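Long-range contact in CELL WALL surface anchor family protein (Streptococcus pneumoniae, PDB 2WW8), which serves as the adhesin of the pneumococcal pilus and probably attaches the bacterium to host cells: residues Asp201-Thr214 with Leu668-Leu682. Sequence-based numbering, arbitrary orientation. Where two conformers were deposited one is given.
Sequences DNQYGIELTVSGKT and LGTDEKVTLTYNVRL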
loop_
_atom_site.group_PDB
_atom_site.type_symbol
_atom_site.label_atom_id
_atom_site.label_comp_id
_atom_site.label_asym_id
_atom_site.label_seq_id
_atom_site.Cartn_x
_atom_site.Cartn_y
_atom_site.Cartn_z
ATOM N N ASP A 201 6.436 -21.251 12.863
ATOM C CA ASP A 201 5.124 -21.739 13.239
ATOM C C ASP A 201 3.971 -21.358 12.277
ATOM O O ASP A 201 2.782 -21.567 12.564
ATOM C CB ASP A 201 4.893 -21.259 14.665
ATOM C CG ASP A 201 3.705 -21.929 15.307
ATOM O OD1 ASP A 201 3.648 -23.174 15.241
ATOM O OD2 ASP A 201 2.840 -21.199 15.858
ATOM N N ASN A 202 4.317 -20.803 11.121
ATOM C CA ASN A 202 3.326 -20.466 10.093
ATOM C C ASN A 202 2.197 -19.514 10.481
ATOM O O ASN A 202 1.032 -19.766 10.133
ATOM C CB ASN A 202 2.713 -21.752 9.551
ATOM C CG ASN A 202 3.780 -22.715 9.054
ATOM O OD1 ASN A 202 4.655 -22.328 8.269
ATOM N ND2 ASN A 202 3.728 -23.962 9.524
ATOM N N GLN A 203 2.564 -18.427 11.157
ATOM C CA GLN A 203 1.644 -17.460 11.756
ATOM C C GLN A 203 1.865 -16.151 11.033
ATOM O O GLN A 203 3.012 -15.686 10.923
ATOM C CB GLN A 203 1.984 -17.250 13.229
ATOM C CG GLN A 203 1.458 -18.355 14.116
ATOM C CD GLN A 203 1.661 -18.084 15.587
ATOM O OE1 GLN A 203 1.551 -16.942 16.028
ATOM N NE2 GLN A 203 1.984 -19.116 16.356
ATOM N N TYR A 204 0.767 -15.589 10.529
ATOM C CA TYR A 204 0.835 -14.352 9.735
ATOM C C TYR A 204 -0.269 -13.405 10.117
ATOM O O TYR A 204 -1.385 -13.812 10.525
ATOM C CB TYR A 204 0.628 -14.702 8.256
ATOM C CG TYR A 204 1.657 -15.691 7.709
ATOM C CD1 TYR A 204 1.510 -17.062 7.892
ATOM C CD2 TYR A 204 2.792 -15.231 7.059
ATOM C CE1 TYR A 204 2.465 -17.965 7.387
ATOM C CE2 TYR A 204 3.727 -16.107 6.543
ATOM C CZ TYR A 204 3.574 -17.465 6.716
ATOM O OH TYR A 204 4.558 -18.311 6.189
ATOM N N GLY A 205 0.040 -12.124 9.924
ATOM C CA GLY A 205 -0.998 -11.106 10.000
ATOM C C GLY A 205 -1.596 -10.763 8.637
ATOM O O GLY A 205 -0.835 -10.609 7.668
ATOM N N ILE A 206 -2.922 -10.613 8.588
ATOM C CA ILE A 206 -3.650 -10.350 7.370
ATOM C C ILE A 206 -4.277 -8.959 7.513
ATOM O O ILE A 206 -4.794 -8.617 8.573
ATOM C CB ILE A 206 -4.805 -11.367 7.155
ATOM C CG1 ILE A 206 -4.279 -12.807 7.200
ATOM C CG2 ILE A 206 -5.377 -11.161 5.771
ATOM C CD1 ILE A 206 -3.283 -13.102 6.124
ATOM N N GLU A 207 -4.242 -8.193 6.428
ATOM C CA GLU A 207 -4.838 -6.856 6.358
ATOM C C GLU A 207 -5.750 -6.746 5.138
ATOM O O GLU A 207 -5.309 -7.084 4.032
ATOM C CB GLU A 207 -3.700 -5.821 6.232
ATOM C CG GLU A 207 -4.166 -4.369 5.990
ATOM C CD GLU A 207 -3.041 -3.578 5.337
ATOM O OE1 GLU A 207 -2.895 -3.582 4.067
ATOM O OE2 GLU A 207 -2.305 -2.980 6.156
ATOM N N LEU A 208 -6.953 -6.192 5.326
ATOM C CA LEU A 208 -7.959 -5.861 4.296
ATOM C C LEU A 208 -8.230 -4.377 4.463
ATOM O O LEU A 208 -8.303 -3.906 5.594
ATOM C CB LEU A 208 -9.273 -6.630 4.505
ATOM C CG LEU A 208 -9.324 -8.084 4.026
ATOM C CD1 LEU A 208 -8.462 -9.001 4.895
ATOM C CD2 LEU A 208 -10.795 -8.548 3.957
ATOM N N THR A 209 -8.331 -3.667 3.335
ATOM C CA THR A 209 -8.752 -2.284 3.369
ATOM C C THR A 209 -9.839 -2.068 2.304
ATOM O O THR A 209 -9.920 -2.843 1.344
ATOM C CB THR A 209 -7.613 -1.279 3.146
ATOM O OG1 THR A 209 -7.236 -1.225 1.762
ATOM C CG2 THR A 209 -6.388 -1.545 4.019
ATOM N N VAL A 210 -10.654 -1.022 2.510
ATOM C CA VAL A 210 -11.700 -0.640 1.580
ATOM C C VAL A 210 -11.739 0.886 1.646
ATOM O O VAL A 210 -11.700 1.462 2.724
ATOM C CB VAL A 210 -13.077 -1.214 1.975
ATOM C CG1 VAL A 210 -14.124 -0.680 0.997
ATOM C CG2 VAL A 210 -13.052 -2.761 1.879
ATOM N N SER A 211 -11.773 1.523 0.484
ATOM C CA SER A 211 -11.915 2.972 0.414
ATOM C C SER A 211 -13.030 3.255 -0.571
ATOM O O SER A 211 -13.229 2.501 -1.555
ATOM C CB SER A 211 -10.604 3.601 -0.026
ATOM O OG SER A 211 -10.521 3.529 -1.429
ATOM N N GLY A 212 -13.810 4.296 -0.280
ATOM C CA GLY A 212 -15.004 4.597 -1.081
ATOM C C GLY A 212 -14.813 5.706 -2.113
ATOM O O GLY A 212 -13.688 6.200 -2.394
ATOM N N LYS A 213 -15.946 6.119 -2.661
ATOM C CA LYS A 213 -15.972 7.167 -3.664
ATOM C C LYS A 213 -17.234 8.015 -3.445
ATOM O O LYS A 213 -18.329 7.489 -3.209
ATOM C CB LYS A 213 -15.973 6.554 -5.076
ATOM C CG LYS A 213 -15.956 7.598 -6.209
ATOM C CD LYS A 213 -15.793 6.975 -7.594
ATOM C CE LYS A 213 -14.493 6.148 -7.748
ATOM N NZ LYS A 213 -14.399 5.463 -9.101
ATOM N N THR A 214 -17.085 9.330 -3.526
ATOM C CA THR A 214 -18.227 10.216 -3.515
ATOM C C THR A 214 -18.656 10.513 -4.968
ATOM O O THR A 214 -17.851 10.990 -5.770
ATOM C CB THR A 214 -17.894 11.538 -2.711
ATOM O OG1 THR A 214 -17.511 11.176 -1.370
ATOM C CG2 THR A 214 -19.142 12.432 -2.644
ATOM N N LEU A 668 -18.686 4.714 3.143
ATOM C CA LEU A 668 -17.443 5.360 2.713
ATOM C C LEU A 668 -17.585 6.069 1.383
ATOM O O LEU A 668 -18.126 5.499 0.385
ATOM C CB LEU A 668 -16.330 4.313 2.575
ATOM C CG LEU A 668 -16.105 3.506 3.857
ATOM C CD1 LEU A 668 -15.409 2.190 3.538
ATOM C CD2 LEU A 668 -15.329 4.340 4.892
ATOM N N GLY A 669 -17.116 7.319 1.424
ATOM C CA GLY A 669 -16.931 8.154 0.257
ATOM C C GLY A 669 -15.470 8.325 -0.092
ATOM O O GLY A 669 -14.601 7.549 0.313
ATOM N N THR A 670 -15.206 9.336 -0.900
ATOM C CA THR A 670 -13.857 9.582 -1.401
ATOM C C THR A 670 -12.925 9.851 -0.217
ATOM O O THR A 670 -13.313 10.571 0.685
ATOM C CB THR A 670 -13.951 10.827 -2.332
ATOM O OG1 THR A 670 -14.573 10.434 -3.569
ATOM C CG2 THR A 670 -12.574 11.440 -2.600
ATOM N N ASP A 671 -11.727 9.291 -0.195
ATOM C CA ASP A 671 -10.746 9.493 0.869
ATOM C C ASP A 671 -11.193 8.943 2.228
ATOM O O ASP A 671 -10.626 9.355 3.231
ATOM C CB ASP A 671 -10.258 10.948 1.003
ATOM C CG ASP A 671 -9.445 11.418 -0.234
ATOM O OD1 ASP A 671 -8.652 10.625 -0.793
ATOM O OD2 ASP A 671 -9.590 12.584 -0.687
ATOM N N GLU A 672 -12.161 8.031 2.266
ATOM C CA GLU A 672 -12.596 7.391 3.498
ATOM C C GLU A 672 -12.196 5.958 3.361
ATOM O O GLU A 672 -12.642 5.264 2.428
ATOM C CB GLU A 672 -14.127 7.533 3.700
ATOM C CG GLU A 672 -14.460 9.035 3.839
ATOM C CD GLU A 672 -15.906 9.392 4.170
ATOM O OE1 GLU A 672 -16.877 8.693 3.749
ATOM O OE2 GLU A 672 -16.051 10.440 4.861
ATOM N N LYS A 673 -11.411 5.481 4.323
ATOM C CA LYS A 673 -10.832 4.172 4.175
ATOM C C LYS A 673 -10.841 3.403 5.495
ATOM O O LYS A 673 -10.532 3.971 6.538
ATOM C CB LYS A 673 -9.444 4.332 3.652
ATOM C CG LYS A 673 -8.637 3.000 3.458
ATOM C CD LYS A 673 -7.285 3.495 2.868
ATOM C CE LYS A 673 -6.382 2.368 2.352
ATOM N NZ LYS A 673 -4.887 2.688 2.458
ATOM N N VAL A 674 -11.240 2.137 5.462
ATOM C CA VAL A 674 -11.283 1.304 6.689
ATOM C C VAL A 674 -10.254 0.186 6.510
ATOM O O VAL A 674 -10.068 -0.265 5.360
ATOM C CB VAL A 674 -12.676 0.650 6.766
ATOM C CG1 VAL A 674 -12.765 -0.414 7.853
ATOM C CG2 VAL A 674 -13.665 1.780 7.119
ATOM N N THR A 675 -9.635 -0.231 7.619
ATOM C CA THR A 675 -8.623 -1.317 7.684
ATOM C C THR A 675 -9.000 -2.376 8.715
ATOM O O THR A 675 -9.332 -2.048 9.871
ATOM C CB THR A 675 -7.250 -0.732 8.071
ATOM O OG1 THR A 675 -6.928 0.319 7.153
ATOM C CG2 THR A 675 -6.101 -1.790 8.070
ATOM N N LEU A 676 -8.986 -3.639 8.291
ATOM C CA LEU A 676 -9.231 -4.741 9.194
ATOM C C LEU A 676 -7.920 -5.540 9.293
ATOM O O LEU A 676 -7.288 -5.821 8.275
ATOM C CB LEU A 676 -10.310 -5.661 8.638
ATOM C CG LEU A 676 -10.458 -7.033 9.312
ATOM C CD1 LEU A 676 -11.081 -6.948 10.692
ATOM C CD2 LEU A 676 -11.319 -7.998 8.476
ATOM N N THR A 677 -7.471 -5.886 10.499
ATOM C CA THR A 677 -6.336 -6.828 10.580
ATOM C C THR A 677 -6.704 -8.012 11.471
ATOM O O THR A 677 -7.595 -7.858 12.318
ATOM C CB THR A 677 -5.029 -6.217 11.109
ATOM O OG1 THR A 677 -5.216 -5.865 12.478
ATOM C CG2 THR A 677 -4.515 -5.013 10.315
ATOM N N TYR A 678 -6.072 -9.181 11.267
ATOM C CA TYR A 678 -6.287 -10.317 12.124
ATOM C C TYR A 678 -5.120 -11.275 11.826
ATOM O O TYR A 678 -4.348 -11.078 10.902
ATOM C CB TYR A 678 -7.677 -10.985 11.937
ATOM C CG TYR A 678 -7.945 -11.436 10.507
ATOM C CD1 TYR A 678 -8.529 -10.563 9.556
ATOM C CD2 TYR A 678 -7.545 -12.703 10.075
ATOM C CE1 TYR A 678 -8.746 -10.978 8.231
ATOM C CE2 TYR A 678 -7.781 -13.140 8.756
ATOM C CZ TYR A 678 -8.364 -12.277 7.842
ATOM O OH TYR A 678 -8.586 -12.731 6.546
ATOM N N ASN A 679 -5.006 -12.338 12.610
ATOM C CA ASN A 679 -3.887 -13.248 12.490
ATOM C C ASN A 679 -4.414 -14.608 12.111
ATOM O O ASN A 679 -5.525 -14.952 12.530
ATOM C CB ASN A 679 -3.121 -13.305 13.817
ATOM C CG ASN A 679 -2.441 -11.976 14.135
ATOM O OD1 ASN A 679 -1.789 -11.351 13.277
ATOM N ND2 ASN A 679 -2.581 -11.534 15.375
ATOM N N VAL A 680 -3.627 -15.324 11.295
ATOM C CA VAL A 680 -3.929 -16.712 10.924
ATOM C C VAL A 680 -2.697 -17.584 11.093
ATOM O O VAL A 680 -1.566 -17.107 11.182
ATOM C CB VAL A 680 -4.445 -16.893 9.480
ATOM C CG1 VAL A 680 -5.675 -15.964 9.209
ATOM C CG2 VAL A 680 -3.284 -16.602 8.495
ATOM N N ARG A 681 -2.982 -18.877 11.086
ATOM C CA ARG A 681 -1.985 -19.900 11.174
ATOM C C ARG A 681 -2.367 -21.031 10.208
ATOM O O ARG A 681 -3.527 -21.509 10.174
ATOM C CB ARG A 681 -1.963 -20.428 12.618
ATOM C CG ARG A 681 -0.796 -21.413 12.889
ATOM C CD ARG A 681 -0.858 -21.944 14.320
ATOM N NE ARG A 681 0.277 -22.831 14.555
ATOM C CZ ARG A 681 0.216 -24.156 14.476
ATOM N NH1 ARG A 681 -0.927 -24.760 14.163
ATOM N NH2 ARG A 681 1.306 -24.886 14.702
ATOM N N LEU A 682 -1.355 -21.501 9.483
ATOM C CA LEU A 682 -1.513 -22.758 8.761
ATOM C C LEU A 682 -1.828 -23.936 9.693
ATOM O O LEU A 682 -1.148 -24.181 10.692
ATOM C CB LEU A 682 -0.266 -23.036 7.916
ATOM C CG LEU A 682 -0.296 -24.259 7.004
ATOM C CD1 LEU A 682 -1.438 -24.218 5.991
ATOM C CD2 LEU A 682 1.065 -24.371 6.317
HETATM O O HOH W 1 1.645 -24.339 11.417
HETATM O O HOH W 2 -11.230 6.668 -1.897
HETATM O O HOH W 3 -15.202 12.163 -5.510
#
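Tyr204 and Val680 exchange a pair of backbone hydrogen bonds, and the same pairing repeats at Ile206 with Tyr678, Leu208 with Leu676 and Val210 with Val674, so that 203-211 and 673-682 run antiparallel as neighbouring strands. The pairing extends beyond this run through Leu682 N to Asn202 O and Gly212 N to Glu672 O. It joins chain segments more than 450 residues apart, consistent with a domain assembled from both sides of a long insertion.

Apolar contacts gather on the face bearing Ile206, Leu208, Tyr678 and Val680. Chi1 of 57° sets the Tyr678 ring between its own backbone N and carbonyl carbon and swings it over the facing strand, where Ile206 CB makes a CH-pi contact 3.9 Å from the ring centroid. Leu208 CD1 reaches Tyr678 CE1 obliquely at 3.9 Å, while Ile206 CG1 meets Val680 CG1 at 4.0 Å. This face packs against strand 593-601, part of what is probably an Ig-like domain: Asp600 binds the Tyr678 hydroxyl, and Ile598 touches Leu208.

Polar side chains close both ends. The extended Arg681 chain brings NH2 within 3.0 Å of Asp201 OD1, a salt bridge whose oxygen lies almost in the guanidinium plane, although the syn approach is tilted 31° from the carboxylate plane; Arg681 NE adds a weak bond to OD2. Asp684 takes Arg681 NH1. At the far end two threonines each donate a backbone N-H to the other's hydroxyl oxygen: Thr214 N to Thr670 OG1 (2.7 Å, 175°) and Thr670 N to Thr214 OG1 (3.0 Å). The type II turn Gly669-Glu672 carries Thr670, and Glu672 OE1 accepts from Gly669 N at 2.7 Å.

Backbone bonds fix the register, the Tyr678 ring and its neighbours pack on one face, and side chain and main chain together grip both ends of the strand pair.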